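Side-chain contact in erythromycin C-12 hydroxylase (Saccharopolyspora erythraea, PDB 2JJN), which hydroxylates the macrolactone ring of erythromycin D at C-12 to give erythromycin C, using a heme iron, molecular oxygen and NADPH: residues 250-255 with 283-288. The protein carries 2 engineered substitutions. Residues are numbered along the deposited sequence; the frame is centred on the assembly and turned at random.
Sequences LGNIVR and RYRPPF. With HEM (protoporphyrin IX containing Fe), chain B.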
ATOM      1  N   LEU A 250      -4.172   5.266  -6.832  1.00 18.43           N
ATOM      2  CA  LEU A 250      -4.815   6.285  -7.700  1.00 18.51           C
ATOM      3  C   LEU A 250      -4.687   5.907  -9.168  1.00 18.34           C
ATOM      4  O   LEU A 250      -5.664   6.039  -9.938  1.00 17.80           O
ATOM      5  CB  LEU A 250      -4.213   7.665  -7.449  1.00 19.83           C
ATOM      6  CG  LEU A 250      -4.874   8.792  -8.259  1.00 18.90           C
ATOM      7  CD1 LEU A 250      -6.367   8.827  -7.924  1.00 20.53           C
ATOM      8  CD2 LEU A 250      -4.236  10.151  -7.935  1.00 21.56           C
ATOM      9  N   GLY A 251      -3.514   5.401  -9.581  1.00 18.23           N
ATOM     10  CA  GLY A 251      -3.363   4.861 -10.967  1.00 18.13           C
ATOM     11  C   GLY A 251      -4.419   3.767 -11.209  1.00 18.17           C
ATOM     12  O   GLY A 251      -5.078   3.738 -12.249  1.00 18.65           O
ATOM     13  N   ASN A 252      -4.564   2.833 -10.252  1.00 17.98           N
ATOM     14  CA  ASN A 252      -5.489   1.721 -10.409  1.00 17.41           C
ATOM     15  C   ASN A 252      -6.915   2.211 -10.535  1.00 17.53           C
ATOM     16  O   ASN A 252      -7.694   1.625 -11.293  1.00 18.04           O
ATOM     17  CB  ASN A 252      -5.351   0.740  -9.235  1.00 17.06           C
ATOM     18  CG  ASN A 252      -4.015  -0.044  -9.323  1.00 18.05           C
ATOM     19  OD1 ASN A 252      -3.257   0.111 -10.300  1.00 17.96           O
ATOM     20  ND2 ASN A 252      -3.773  -0.942  -8.351  1.00 17.72           N
ATOM     21  N   ILE A 253      -7.252   3.278  -9.814  1.00 16.68           N
ATOM     22  CA  ILE A 253      -8.625   3.804  -9.867  1.00 16.89           C
ATOM     23  C   ILE A 253      -8.848   4.344 -11.263  1.00 17.41           C
ATOM     24  O   ILE A 253      -9.858   4.017 -11.886  1.00 17.77           O
ATOM     25  CB  ILE A 253      -8.767   4.956  -8.825  1.00 16.99           C
ATOM     26  CG1 ILE A 253      -8.906   4.350  -7.418  1.00 18.04           C
ATOM     27  CG2 ILE A 253      -9.967   5.820  -9.159  1.00 19.46           C
ATOM     28  CD1 ILE A 253      -8.799   5.387  -6.300  1.00 18.99           C
ATOM     29  N   VAL A 254      -7.921   5.149 -11.784  1.00 17.53           N
ATOM     30  CA  VAL A 254      -8.179   5.680 -13.125  1.00 17.35           C
ATOM     31  C   VAL A 254      -8.177   4.596 -14.198  1.00 17.83           C
ATOM     32  O   VAL A 254      -9.045   4.585 -15.127  1.00 18.63           O
ATOM     33  CB  VAL A 254      -7.143   6.783 -13.463  1.00 16.67           C
ATOM     34  CG1 VAL A 254      -7.329   7.221 -14.939  1.00 17.69           C
ATOM     35  CG2 VAL A 254      -7.370   7.936 -12.477  1.00 18.40           C
ATOM     36  N   ARG A 255      -7.264   3.624 -14.075  1.00 18.26           N
ATOM     37  CA  ARG A 255      -7.266   2.492 -15.017  1.00 17.93           C
ATOM     38  C   ARG A 255      -8.574   1.692 -15.000  1.00 18.30           C
ATOM     39  O   ARG A 255      -9.127   1.325 -16.067  1.00 18.57           O
ATOM     40  CB  ARG A 255      -6.108   1.534 -14.707  1.00 20.52           C
ATOM     41  CG  ARG A 255      -4.783   1.915 -15.197  1.00 24.20           C
ATOM     42  CD  ARG A 255      -4.025   0.542 -15.421  1.00 24.33           C
ATOM     43  NE  ARG A 255      -3.691  -0.014 -14.111  1.00 23.79           N
ATOM     44  CZ  ARG A 255      -3.481  -1.302 -13.812  1.00 25.97           C
ATOM     45  NH1 ARG A 255      -3.687  -2.291 -14.698  1.00 26.91           N
ATOM     46  NH2 ARG A 255      -3.098  -1.592 -12.562  1.00 21.71           N
ATOM     47  N   ARG A 283     -10.633  -3.466  -3.651  1.00 18.18           N
ATOM     48  CA  ARG A 283     -10.890  -4.931  -3.702  1.00 17.94           C
ATOM     49  C   ARG A 283     -10.341  -5.514  -5.014  1.00 18.52           C
ATOM     50  O   ARG A 283      -9.678  -6.583  -5.051  1.00 17.89           O
ATOM     51  CB  ARG A 283     -12.378  -5.239  -3.569  1.00 18.66           C
ATOM     52  CG  ARG A 283     -12.650  -6.740  -3.522  1.00 18.62           C
ATOM     53  CD  ARG A 283     -14.167  -6.994  -3.687  1.00 18.92           C
ATOM     54  NE  ARG A 283     -14.645  -6.653  -5.050  1.00 17.99           N
ATOM     55  CZ  ARG A 283     -14.529  -7.481  -6.094  1.00 18.40           C
ATOM     56  NH1 ARG A 283     -13.942  -8.687  -5.930  1.00 18.62           N
ATOM     57  NH2 ARG A 283     -14.956  -7.124  -7.312  1.00 19.43           N
ATOM     58  N   TYR A 284     -10.639  -4.821  -6.119  1.00 18.34           N
ATOM     59  CA  TYR A 284     -10.382  -5.336  -7.428  1.00 17.84           C
ATOM     60  C   TYR A 284      -8.878  -5.384  -7.785  1.00 17.17           C
ATOM     61  O   TYR A 284      -8.418  -6.370  -8.390  1.00 17.70           O
ATOM     62  CB  TYR A 284     -11.199  -4.448  -8.403  1.00 18.85           C
ATOM     63  CG  TYR A 284     -11.368  -4.966  -9.800  1.00 18.68           C
ATOM     64  CD1 TYR A 284     -12.220  -6.032 -10.050  1.00 20.61           C
ATOM     65  CD2 TYR A 284     -10.738  -4.325 -10.849  1.00 20.87           C
ATOM     66  CE1 TYR A 284     -12.407  -6.461 -11.385  1.00 22.50           C
ATOM     67  CE2 TYR A 284     -10.926  -4.738 -12.166  1.00 23.20           C
ATOM     68  CZ  TYR A 284     -11.735  -5.775 -12.411  1.00 22.80           C
ATOM     69  OH  TYR A 284     -11.852  -6.140 -13.759  1.00 28.51           O
ATOM     70  N   ARG A 285      -8.170  -4.318  -7.426  1.00 10.55           N
ATOM     71  CA  ARG A 285      -6.751  -4.163  -7.771  1.00  9.17           C
ATOM     72  C   ARG A 285      -6.009  -3.641  -6.518  1.00  9.06           C
ATOM     73  O   ARG A 285      -5.557  -2.507  -6.472  1.00  8.82           O
ATOM     74  CB  ARG A 285      -6.609  -3.218  -8.958  1.00  9.25           C
ATOM     75  CG  ARG A 285      -6.869  -3.902 -10.300  1.00  9.15           C
ATOM     76  CD  ARG A 285      -6.752  -2.911 -11.422  1.00 11.50           C
ATOM     77  NE  ARG A 285      -6.671  -3.651 -12.702  1.00 12.30           N
ATOM     78  CZ  ARG A 285      -7.343  -3.327 -13.807  1.00 13.68           C
ATOM     79  NH1 ARG A 285      -8.175  -2.285 -13.867  1.00 11.24           N
ATOM     80  NH2 ARG A 285      -7.155  -4.081 -14.905  1.00 14.26           N
ATOM     81  N   PRO A 286      -5.871  -4.500  -5.524  1.00  9.55           N
ATOM     82  CA  PRO A 286      -5.184  -4.118  -4.248  1.00  9.06           C
ATOM     83  C   PRO A 286      -3.748  -3.708  -4.535  1.00 10.36           C
ATOM     84  O   PRO A 286      -3.045  -4.427  -5.218  1.00 11.03           O
ATOM     85  CB  PRO A 286      -5.222  -5.407  -3.418  1.00  8.72           C
ATOM     86  CG  PRO A 286      -5.440  -6.533  -4.403  1.00 10.01           C
ATOM     87  CD  PRO A 286      -6.312  -5.910  -5.515  1.00 10.05           C
ATOM     88  N   PRO A 287      -3.320  -2.541  -4.044  1.00 10.29           N
ATOM     89  CA  PRO A 287      -1.941  -2.121  -4.287  1.00 10.23           C
ATOM     90  C   PRO A 287      -0.914  -3.124  -3.801  1.00 10.83           C
ATOM     91  O   PRO A 287       0.097  -3.303  -4.482  1.00 11.49           O
ATOM     92  CB  PRO A 287      -1.870  -0.794  -3.531  1.00 12.09           C
ATOM     93  CG  PRO A 287      -3.309  -0.243  -3.622  1.00 11.47           C
ATOM     94  CD  PRO A 287      -4.130  -1.464  -3.449  1.00 10.20           C
ATOM     95  N   PHE A 288      -1.176  -3.786  -2.658  1.00 11.01           N
ATOM     96  CA  PHE A 288      -0.276  -4.820  -2.164  1.00 11.42           C
ATOM     97  C   PHE A 288      -1.015  -6.145  -2.320  1.00 12.65           C
ATOM     98  O   PHE A 288      -1.919  -6.451  -1.548  1.00 11.90           O
ATOM     99  CB  PHE A 288       0.018  -4.612  -0.684  1.00 12.68           C
ATOM    100  CG  PHE A 288       0.978  -3.529  -0.388  1.00 17.44           C
ATOM    101  CD1 PHE A 288       0.713  -2.678   0.666  1.00 22.38           C
ATOM    102  CD2 PHE A 288       2.158  -3.399  -1.085  1.00 19.82           C
ATOM    103  CE1 PHE A 288       1.634  -1.671   1.019  1.00 25.71           C
ATOM    104  CE2 PHE A 288       3.080  -2.383  -0.762  1.00 24.49           C
ATOM    105  CZ  PHE A 288       2.793  -1.530   0.285  1.00 23.21           C
TER
HETATM  106  CHA HEM B 412      -0.277  -1.759   7.328  1.00 12.24           C
HETATM  107  CHB HEM B 412      -2.167  -1.617   2.831  1.00 10.52           C
HETATM  108  CHC HEM B 412      -1.978   3.224   2.938  1.00 14.69           C
HETATM  109  CHD HEM B 412       0.631   3.048   7.040  1.00 13.38           C
HETATM  110  C1A HEM B 412      -0.868  -2.092   6.125  1.00 11.79           C
HETATM  111  C2A HEM B 412      -1.191  -3.463   5.714  1.00 11.12           C
HETATM  112  C3A HEM B 412      -1.694  -3.427   4.477  1.00 10.18           C
HETATM  113  C4A HEM B 412      -1.707  -2.043   4.046  1.00 10.32           C
HETATM  114  CMA HEM B 412      -2.150  -4.625   3.616  1.00 10.50           C
HETATM  115  CAA HEM B 412      -1.011  -4.723   6.580  1.00 11.83           C
HETATM  116  CBA HEM B 412       0.412  -5.247   6.520  1.00 12.51           C
HETATM  117  CGA HEM B 412       0.547  -6.634   7.152  1.00 13.91           C
HETATM  118  O1A HEM B 412      -0.468  -7.190   7.659  1.00 13.54           O
HETATM  119  O2A HEM B 412       1.714  -7.138   7.171  1.00 12.07           O
HETATM  120  C1B HEM B 412      -2.289  -0.272   2.477  1.00 11.04           C
HETATM  121  C2B HEM B 412      -2.914   0.210   1.271  1.00 11.14           C
HETATM  122  C3B HEM B 412      -2.871   1.562   1.302  1.00 12.51           C
HETATM  123  C4B HEM B 412      -2.203   1.922   2.547  1.00 12.70           C
HETATM  124  CMB HEM B 412      -3.492  -0.780   0.238  1.00 12.64           C
HETATM  125  CAB HEM B 412      -3.345   2.617   0.282  1.00 14.56           C
HETATM  126  CBB HEM B 412      -4.402   2.395  -0.430  1.00 16.65           C
HETATM  127  C1C HEM B 412      -1.255   3.593   4.052  1.00 13.35           C
HETATM  128  C2C HEM B 412      -0.949   4.964   4.430  1.00 14.47           C
HETATM  129  C3C HEM B 412      -0.223   4.916   5.567  1.00 13.07           C
HETATM  130  C4C HEM B 412      -0.065   3.511   5.949  1.00 12.68           C
HETATM  131  CMC HEM B 412      -1.424   6.190   3.606  1.00 15.87           C
HETATM  132  CAC HEM B 412       0.404   6.066   6.379  1.00 17.74           C
HETATM  133  CBC HEM B 412      -0.209   7.232   6.579  1.00 22.66           C
HETATM  134  C1D HEM B 412       0.622   1.745   7.436  1.00 11.76           C
HETATM  135  C2D HEM B 412       1.297   1.291   8.609  1.00 13.95           C
HETATM  136  C3D HEM B 412       1.005  -0.171   8.712  1.00 12.38           C
HETATM  137  C4D HEM B 412       0.185  -0.487   7.580  1.00 10.73           C
HETATM  138  CMD HEM B 412       2.162   2.138   9.590  1.00 14.33           C
HETATM  139  CAD HEM B 412       1.499  -1.161   9.782  1.00 11.56           C
HETATM  140  CBD HEM B 412       0.479  -1.300  10.929  1.00 11.86           C
HETATM  141  CGD HEM B 412       0.930  -2.353  11.893  1.00 13.11           C
HETATM  142  O1D HEM B 412       1.844  -3.138  11.586  1.00 12.77           O
HETATM  143  O2D HEM B 412       0.350  -2.397  12.998  1.00 12.70           O
HETATM  144  NA  HEM B 412      -1.224  -1.226   5.078  1.00 10.32           N
HETATM  145  NB  HEM B 412      -1.811   0.790   3.239  1.00 10.64           N
HETATM  146  NC  HEM B 412      -0.676   2.762   4.992  1.00 10.67           N
HETATM  147  ND  HEM B 412      -0.040   0.655   6.836  1.00 10.46           N
HETATM  148 FE   HEM B 412      -1.085   0.745   5.097  1.00 12.77          FE
HETATM  149  O   HOH W   1       0.824   0.459   4.008  1.00 27.42           O
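N252 and R255, one turn apart on helix 228-259, meet R285 in a buried polar junction where helix 274-284 ends. In the cytochrome P450 topology the latter is the K helix, with the ExxR motif in which R283 forms a salt bridge with E280. At R285 the backbone leaves helical geometry, and the carbonyl of R285 is taken up by a side chain of the neighbouring helix: N252 ND2 donates to R285 O at 3.0 Å, with a bent N-H...O angle of 142° and the donor tilted from the carbonyl plane. The same nitrogen also bonds to L394 O. R255 NH2 donates a hydrogen bond to N252 OD1 at 2.8 Å; the oxygen lies near the guanidinium plane, while the donor stands above the carbonyl plane. A bend at chi3 brings the R255 guanidinium back to this oxygen. R285 runs extended from CG to NE and crosses R255 at about a right angle. R255 NH1 lies over one face of the R285 guanidinium near its rim, 3.8 Å from R285 NE, with the two planes turned 32° apart, and Y284 CE2 lies over the rim of the opposite face. E27 forms a salt bridge with R285 NE and a long, weak ion pair with R255 NH1; R285 NH1 forms a second salt bridge, with E259. Beyond the junction, P287 CD lies 3.8 Å from heme methyl carbon CMB. The contact exemplifies a side-chain amide bridging a helix-end carbonyl and an arginine: donating through ND2 and accepting at OD1 fixes the N252 amide's orientation, and the carboxylates probably offset the paired guanidinium charges.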